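Uncharacterized conserved protein (Ruegeria pomeroyi DSS-3, PDB 3IUS) is of unknown function but probably binds NAD or a related dinucleotide on a Rossmann-like domain, as epimerases and dehydratases of its kind do. Local coordinates at residues T103-Y107 / F149-G153; K175-F180 / F248-R254. All blocks are in the same frame, centred on the assembly; numbering follows the deposited sequence.

Interaction 1: residues T103-Y107 / F149-G153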
loop_
_atom_site.group_PDB
_atom_site.type_symbol
_atom_site.label_atom_id
_atom_site.label_comp_id
_atom_site.label_asym_id
_atom_site.label_seq_id
_atom_site.Cartn_x
_atom_site.Cartn_y
_atom_site.Cartn_z
ATOM N N THR A 103 1.763 -4.697 4.285
ATOM C CA THR A 103 3.004 -4.235 3.667
ATOM C C THR A 103 3.994 -5.384 3.521
ATOM O O THR A 103 3.771 -6.478 4.045
ATOM C CB THR A 103 3.686 -3.114 4.486
ATOM O OG1 THR A 103 4.241 -3.675 5.682
ATOM C CG2 THR A 103 2.699 -2.005 4.844
ATOM N N THR A 104 5.090 -5.129 2.813
ATOM C CA THR A 104 6.113 -6.150 2.617
ATOM C C THR A 104 7.065 -6.244 3.801
ATOM O O THR A 104 7.996 -7.053 3.785
ATOM C CB THR A 104 6.928 -5.912 1.335
ATOM O OG1 THR A 104 7.553 -4.623 1.399
ATOM C CG2 THR A 104 6.038 -5.994 0.103
ATOM N N ALA A 105 6.842 -5.422 4.825
ATOM C CA ALA A 105 7.725 -5.431 5.991
ATOM C C ALA A 105 7.543 -6.709 6.797
ATOM O O ALA A 105 8.380 -7.057 7.625
ATOM C CB ALA A 105 7.502 -4.201 6.866
ATOM N N VAL A 106 6.453 -7.421 6.530
ATOM C CA VAL A 106 6.191 -8.671 7.226
ATOM C C VAL A 106 7.271 -9.731 6.991
ATOM O O VAL A 106 7.478 -10.609 7.833
ATOM C CB VAL A 106 4.839 -9.261 6.818
ATOM C CG1 VAL A 106 3.709 -8.297 7.172
ATOM C CG2 VAL A 106 4.829 -9.581 5.339
ATOM N N TYR A 107 7.940 -9.659 5.844
ATOM C CA TYR A 107 8.930 -10.666 5.475
ATOM C C TYR A 107 10.230 -10.563 6.266
ATOM O O TYR A 107 10.879 -11.572 6.542
ATOM C CB TYR A 107 9.212 -10.627 3.969
ATOM C CG TYR A 107 8.020 -11.019 3.129
ATOM C CD1 TYR A 107 7.492 -12.301 3.202
ATOM C CD2 TYR A 107 7.416 -10.105 2.273
ATOM C CE1 TYR A 107 6.400 -12.660 2.445
ATOM C CE2 TYR A 107 6.334 -10.452 1.508
ATOM C CZ TYR A 107 5.820 -11.736 1.603
ATOM O OH TYR A 107 4.737 -12.082 0.840
ATOM N N PHE A 149 -3.251 -7.812 1.001
ATOM C CA PHE A 149 -2.418 -7.224 -0.031
ATOM C C PHE A 149 -1.208 -6.601 0.619
ATOM O O PHE A 149 -1.327 -5.605 1.322
ATOM C CB PHE A 149 -3.207 -6.169 -0.818
ATOM C CG PHE A 149 -4.434 -6.713 -1.489
ATOM C CD1 PHE A 149 -4.364 -7.225 -2.774
ATOM C CD2 PHE A 149 -5.653 -6.727 -0.825
ATOM C CE1 PHE A 149 -5.491 -7.742 -3.389
ATOM C CE2 PHE A 149 -6.783 -7.237 -1.437
ATOM C CZ PHE A 149 -6.698 -7.741 -2.721
ATOM N N ARG A 150 -0.047 -7.212 0.402
ATOM C CA ARG A 150 1.193 -6.705 0.959
ATOM C C ARG A 150 1.791 -5.695 -0.006
ATOM O O ARG A 150 2.382 -6.049 -1.028
ATOM C CB ARG A 150 2.152 -7.857 1.288
ATOM C CG ARG A 150 1.489 -8.898 2.209
ATOM C CD ARG A 150 2.400 -10.069 2.579
ATOM N NE ARG A 150 1.766 -10.907 3.599
ATOM C CZ ARG A 150 2.059 -12.188 3.819
ATOM N NH1 ARG A 150 2.981 -12.795 3.079
ATOM N NH2 ARG A 150 1.424 -12.862 4.773
ATOM N N LEU A 151 1.609 -4.426 0.334
ATOM C CA LEU A 151 1.969 -3.323 -0.545
ATOM C C LEU A 151 3.433 -2.956 -0.391
ATOM O O LEU A 151 3.957 -2.909 0.718
ATOM C CB LEU A 151 1.092 -2.101 -0.250
ATOM C CG LEU A 151 -0.425 -2.270 -0.313
ATOM C CD1 LEU A 151 -1.133 -0.960 0.036
ATOM C CD2 LEU A 151 -0.858 -2.761 -1.684
ATOM N N ALA A 152 4.092 -2.713 -1.515
ATOM C CA ALA A 152 5.438 -2.171 -1.498
ATOM C C ALA A 152 5.353 -0.668 -1.236
ATOM O O ALA A 152 4.280 -0.138 -0.934
ATOM C CB ALA A 152 6.142 -2.467 -2.818
ATOM N N GLY A 153 6.486 0.019 -1.331
ATOM C CA GLY A 153 6.513 1.464 -1.171
ATOM C C GLY A 153 5.707 2.157 -2.256
ATOM O O GLY A 153 5.971 1.984 -3.449
#

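Interaction 2: residues K175-F180 / F248-R254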
loop_
_atom_site.group_PDB
_atom_site.type_symbol
_atom_site.label_atom_id
_atom_site.label_comp_id
_atom_site.label_asym_id
_atom_site.label_seq_id
_atom_site.Cartn_x
_atom_site.Cartn_y
_atom_site.Cartn_z
ATOM N N LYS A 175 23.584 2.052 0.984
ATOM C CA LYS A 175 23.790 0.832 1.750
ATOM C C LYS A 175 24.090 -0.275 0.749
ATOM O O LYS A 175 23.272 -0.548 -0.133
ATOM C CB LYS A 175 22.526 0.466 2.533
ATOM C CG LYS A 175 22.597 -0.878 3.247
ATOM C CD LYS A 175 23.226 -0.742 4.618
ATOM C CE LYS A 175 23.370 -2.088 5.307
ATOM N NZ LYS A 175 22.075 -2.784 5.500
ATOM N N PRO A 176 25.261 -0.918 0.879
ATOM C CA PRO A 176 25.692 -1.905 -0.113
ATOM C C PRO A 176 24.655 -3.008 -0.273
ATOM O O PRO A 176 24.204 -3.565 0.729
ATOM C CB PRO A 176 26.974 -2.481 0.499
ATOM C CG PRO A 176 27.450 -1.440 1.438
ATOM C CD PRO A 176 26.211 -0.818 2.000
ATOM N N GLY A 177 24.279 -3.283 -1.517
ATOM C CA GLY A 177 23.343 -4.353 -1.827
ATOM C C GLY A 177 21.885 -4.005 -1.607
ATOM O O GLY A 177 21.007 -4.759 -2.017
ATOM N N GLN A 178 21.620 -2.876 -0.957
ATOM C CA GLN A 178 20.248 -2.512 -0.597
ATOM C C GLN A 178 19.352 -2.229 -1.800
ATOM O O GLN A 178 19.708 -1.479 -2.692
ATOM C CB GLN A 178 20.228 -1.301 0.336
ATOM C CG GLN A 178 18.839 -0.952 0.839
ATOM C CD GLN A 178 18.378 -1.883 1.937
ATOM O OE1 GLN A 178 19.102 -2.135 2.892
ATOM N NE2 GLN A 178 17.168 -2.403 1.803
ATOM N N VAL A 179 18.181 -2.851 -1.816
ATOM C CA VAL A 179 17.163 -2.481 -2.779
ATOM C C VAL A 179 15.846 -2.280 -2.033
ATOM O O VAL A 179 15.645 -2.847 -0.952
ATOM C CB VAL A 179 16.992 -3.561 -3.857
ATOM C CG1 VAL A 179 18.280 -3.748 -4.642
ATOM C CG2 VAL A 179 16.564 -4.873 -3.217
ATOM N N PHE A 180 14.956 -1.470 -2.602
ATOM C CA PHE A 180 13.609 -1.312 -2.061
ATOM C C PHE A 180 12.548 -1.702 -3.086
ATOM O O PHE A 180 12.752 -1.573 -4.290
ATOM C CB PHE A 180 13.363 0.121 -1.590
ATOM C CG PHE A 180 14.119 0.490 -0.351
ATOM C CD1 PHE A 180 14.225 -0.400 0.704
ATOM C CD2 PHE A 180 14.699 1.740 -0.230
ATOM C CE1 PHE A 180 14.914 -0.055 1.854
ATOM C CE2 PHE A 180 15.389 2.092 0.916
ATOM C CZ PHE A 180 15.500 1.191 1.956
ATOM N N PHE A 248 14.858 1.310 8.079
ATOM C CA PHE A 248 14.460 0.971 6.714
ATOM C C PHE A 248 15.595 0.327 5.926
ATOM O O PHE A 248 15.365 -0.326 4.908
ATOM C CB PHE A 248 13.932 2.202 5.978
ATOM C CG PHE A 248 12.638 2.722 6.528
ATOM C CD1 PHE A 248 11.531 1.891 6.629
ATOM C CD2 PHE A 248 12.524 4.037 6.943
ATOM C CE1 PHE A 248 10.335 2.362 7.136
ATOM C CE2 PHE A 248 11.330 4.516 7.450
ATOM C CZ PHE A 248 10.234 3.677 7.545
ATOM N N TYR A 249 16.817 0.512 6.408
ATOM C CA TYR A 249 17.991 -0.057 5.767
ATOM C C TYR A 249 18.488 -1.283 6.523
ATOM O O TYR A 249 19.623 -1.720 6.332
ATOM C CB TYR A 249 19.104 0.992 5.673
ATOM C CG TYR A 249 18.847 2.078 4.652
ATOM C CD1 TYR A 249 19.318 1.961 3.348
ATOM C CD2 TYR A 249 18.133 3.221 4.988
ATOM C CE1 TYR A 249 19.084 2.951 2.410
ATOM C CE2 TYR A 249 17.897 4.219 4.055
ATOM C CZ TYR A 249 18.372 4.077 2.768
ATOM O OH TYR A 249 18.138 5.066 1.841
ATOM N N SER A 250 17.635 -1.839 7.379
ATOM C CA SER A 250 18.024 -2.976 8.209
ATOM C C SER A 250 17.449 -4.287 7.687
ATOM O O SER A 250 17.717 -5.347 8.240
ATOM C CB SER A 250 17.578 -2.768 9.658
ATOM O OG SER A 250 16.165 -2.814 9.762
ATOM N N GLU A 251 16.653 -4.204 6.629
ATOM C CA GLU A 251 16.064 -5.390 6.021
ATOM C C GLU A 251 16.199 -5.287 4.513
ATOM O O GLU A 251 15.905 -4.249 3.930
ATOM C CB GLU A 251 14.580 -5.504 6.375
ATOM C CG GLU A 251 14.296 -5.770 7.836
ATOM C CD GLU A 251 12.815 -5.932 8.115
ATOM O OE1 GLU A 251 11.999 -5.316 7.396
ATOM O OE2 GLU A 251 12.466 -6.678 9.054
ATOM N N ASN A 252 16.623 -6.373 3.879
ATOM C CA ASN A 252 16.769 -6.378 2.434
ATOM C C ASN A 252 16.185 -7.649 1.832
ATOM O O ASN A 252 16.580 -8.740 2.210
ATOM C CB ASN A 252 18.241 -6.241 2.058
ATOM C CG ASN A 252 18.437 -5.888 0.604
ATOM O OD1 ASN A 252 17.671 -5.109 0.033
ATOM N ND2 ASN A 252 19.455 -6.469 -0.009
ATOM N N LYS A 253 15.252 -7.495 0.897
ATOM C CA LYS A 253 14.693 -8.633 0.175
ATOM C C LYS A 253 14.205 -8.218 -1.215
ATOM O O LYS A 253 14.154 -7.033 -1.534
ATOM C CB LYS A 253 13.551 -9.263 0.973
ATOM C CG LYS A 253 12.240 -8.483 0.936
ATOM C CD LYS A 253 12.152 -7.449 2.032
ATOM C CE LYS A 253 10.808 -6.729 2.002
ATOM N NZ LYS A 253 10.801 -5.562 2.922
ATOM N N ARG A 254 13.851 -9.200 -2.040
ATOM C CA ARG A 254 13.258 -8.934 -3.339
ATOM C C ARG A 254 11.956 -9.706 -3.341
ATOM O O ARG A 254 11.931 -10.855 -2.915
ATOM C CB ARG A 254 14.181 -9.408 -4.467
ATOM C CG ARG A 254 15.399 -8.505 -4.681
ATOM C CD ARG A 254 16.314 -9.091 -5.745
ATOM N NE ARG A 254 17.355 -8.149 -6.160
ATOM C CZ ARG A 254 18.472 -7.948 -5.480
ATOM N NH1 ARG A 254 18.685 -8.606 -4.350
ATOM N NH2 ARG A 254 19.375 -7.083 -5.927
HETATM O O HOH W 1 21.597 -6.217 -4.186
HETATM O O HOH W 2 14.380 -4.667 0.502
#

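Interaction 1: residues T103-Y107 / F149-G153
Thr-103 ends strand 97-103 beside Leu-151 of strand 146-155, the two forming a parallel bridge with their side chains on the same face of the sheet. Its CA-H approaches the carbonyl of the neighbour, Thr-103 CA to Leu-151 O measuring 3.4 Å, while Thr-103 O lies 3.5 Å from Arg-150 CB. With chi1 at 72° the hydroxyl turns back over its own backbone and accepts from the N-H two residues on, Thr-103 OG1 to Ala-105 N at 3.2 Å: an ST turn, at the point where the chain leaves the strand. Thr-104 keeps one weak link, N to Leu-151 O at 3.3 Å, and lays its CG2 methyl near the carbonyl oxygens of Arg-150 and Leu-151. The core here is Rossmann-like, and this Thr-Thr-Ala-Val-Tyr run resembles the sequence that follows the equivalent strand in extended short-chain dehydrogenases. Val-106 CG2 lies over one face of the guanidinium, displaced toward its NE side, and is 3.7 Å from Arg-150 CD; the same methyl also sits over the centre of the Tyr-107 ring. Tyr-107 meets the guanidinium at its edge. Arg-150, extended from CG to NE, delivers NH1 to Tyr-107 OH at 2.9 Å (155° at the hydrogen), the oxygen lying in the guanidinium plane and the ring standing almost perpendicular to it. Asn-206 ND2 is a second hydrogen-bond partner of that phenol oxygen, and Glu-135 on helix 126-140 makes a salt bridge with Arg-150 NH2, which would further fix the guanidinium's rotation.

Interaction 2: residues K175-F180 / F248-R254
The side chains of Gln-178 and Asn-252 run antiparallel alongside one another, each amide bonding to the other segment's backbone. Gln-178 closes a type II beta turn that begins at Lys-175, with Gly-177 taking the positive phi of its third position; two irregular loops meet here, one after strand 172-174 and one after helix 243-247. From CB the glutamine chain leads to CG, which packs 3.9 Å from Tyr-249 CD1 and, on another side, lies over the rim of the Phe-180 ring. A bend at chi2 (77°) then turns the amide toward 248-254, its plane nearly perpendicular to the Tyr-249 ring. OE1 lies alongside the Tyr-249 backbone, near its CA and O. Gln-178 NE2 donates to Glu-251 O at 3.1 Å, almost straight (175°) and with the acceptor in the amide plane; it also donates to Val-179 O in its own segment, there approaching from above the carbonyl plane. Two such bonds should hold the amide's rotation. Asn-252 answers from the other side: OD1 takes the N-H of Val-179, O to N 3.0 Å and 176°, while ND2 makes a weak bond to Gly-177 O.

Farther out, Lys-175 NZ donates to Tyr-249 O at 2.8 Å, nearly in line with the C=O bond, and the same lysine forms a cation-pi contact with Phe-236. Phe-180 turns its edge to the face of Tyr-249 in a T-shaped pair, CZ standing over the centre of the tyrosine ring. Phe-248 O sits at the edge of the Phe-180 ring, 3.1 Å from Phe-180 CE1. At the far end Val-179 CG2 lies over the guanidinium of Arg-254, whose NH1 bonds to Gly-112 O; Arg-254 NH2 donates to a water O at 3.0 Å, and that water donates to Gly-177 O at 2.7 Å.

Interaction 1 lies about 7 Å from the centre of the chain and is almost wholly buried, whereas interaction 2 sits about 18 Å out, at the surface; their centres are 14 Å apart. The two meet through the turn after strand 97-103, where Lys-253 NZ comes to 3.3 Å from Thr-104 O, a weak polar approach at most. Close by, Asn-252 N bonds to Asp-109 OD1, so the 248-254 loop is also tied to the chain just beyond 103-107. Interaction 1 thus belongs to the Rossmann-like sheet, and interaction 2 to the outer loops, which touch its turn at a few atoms. A role for either near a nucleotide or substrate pocket is an inference from the family.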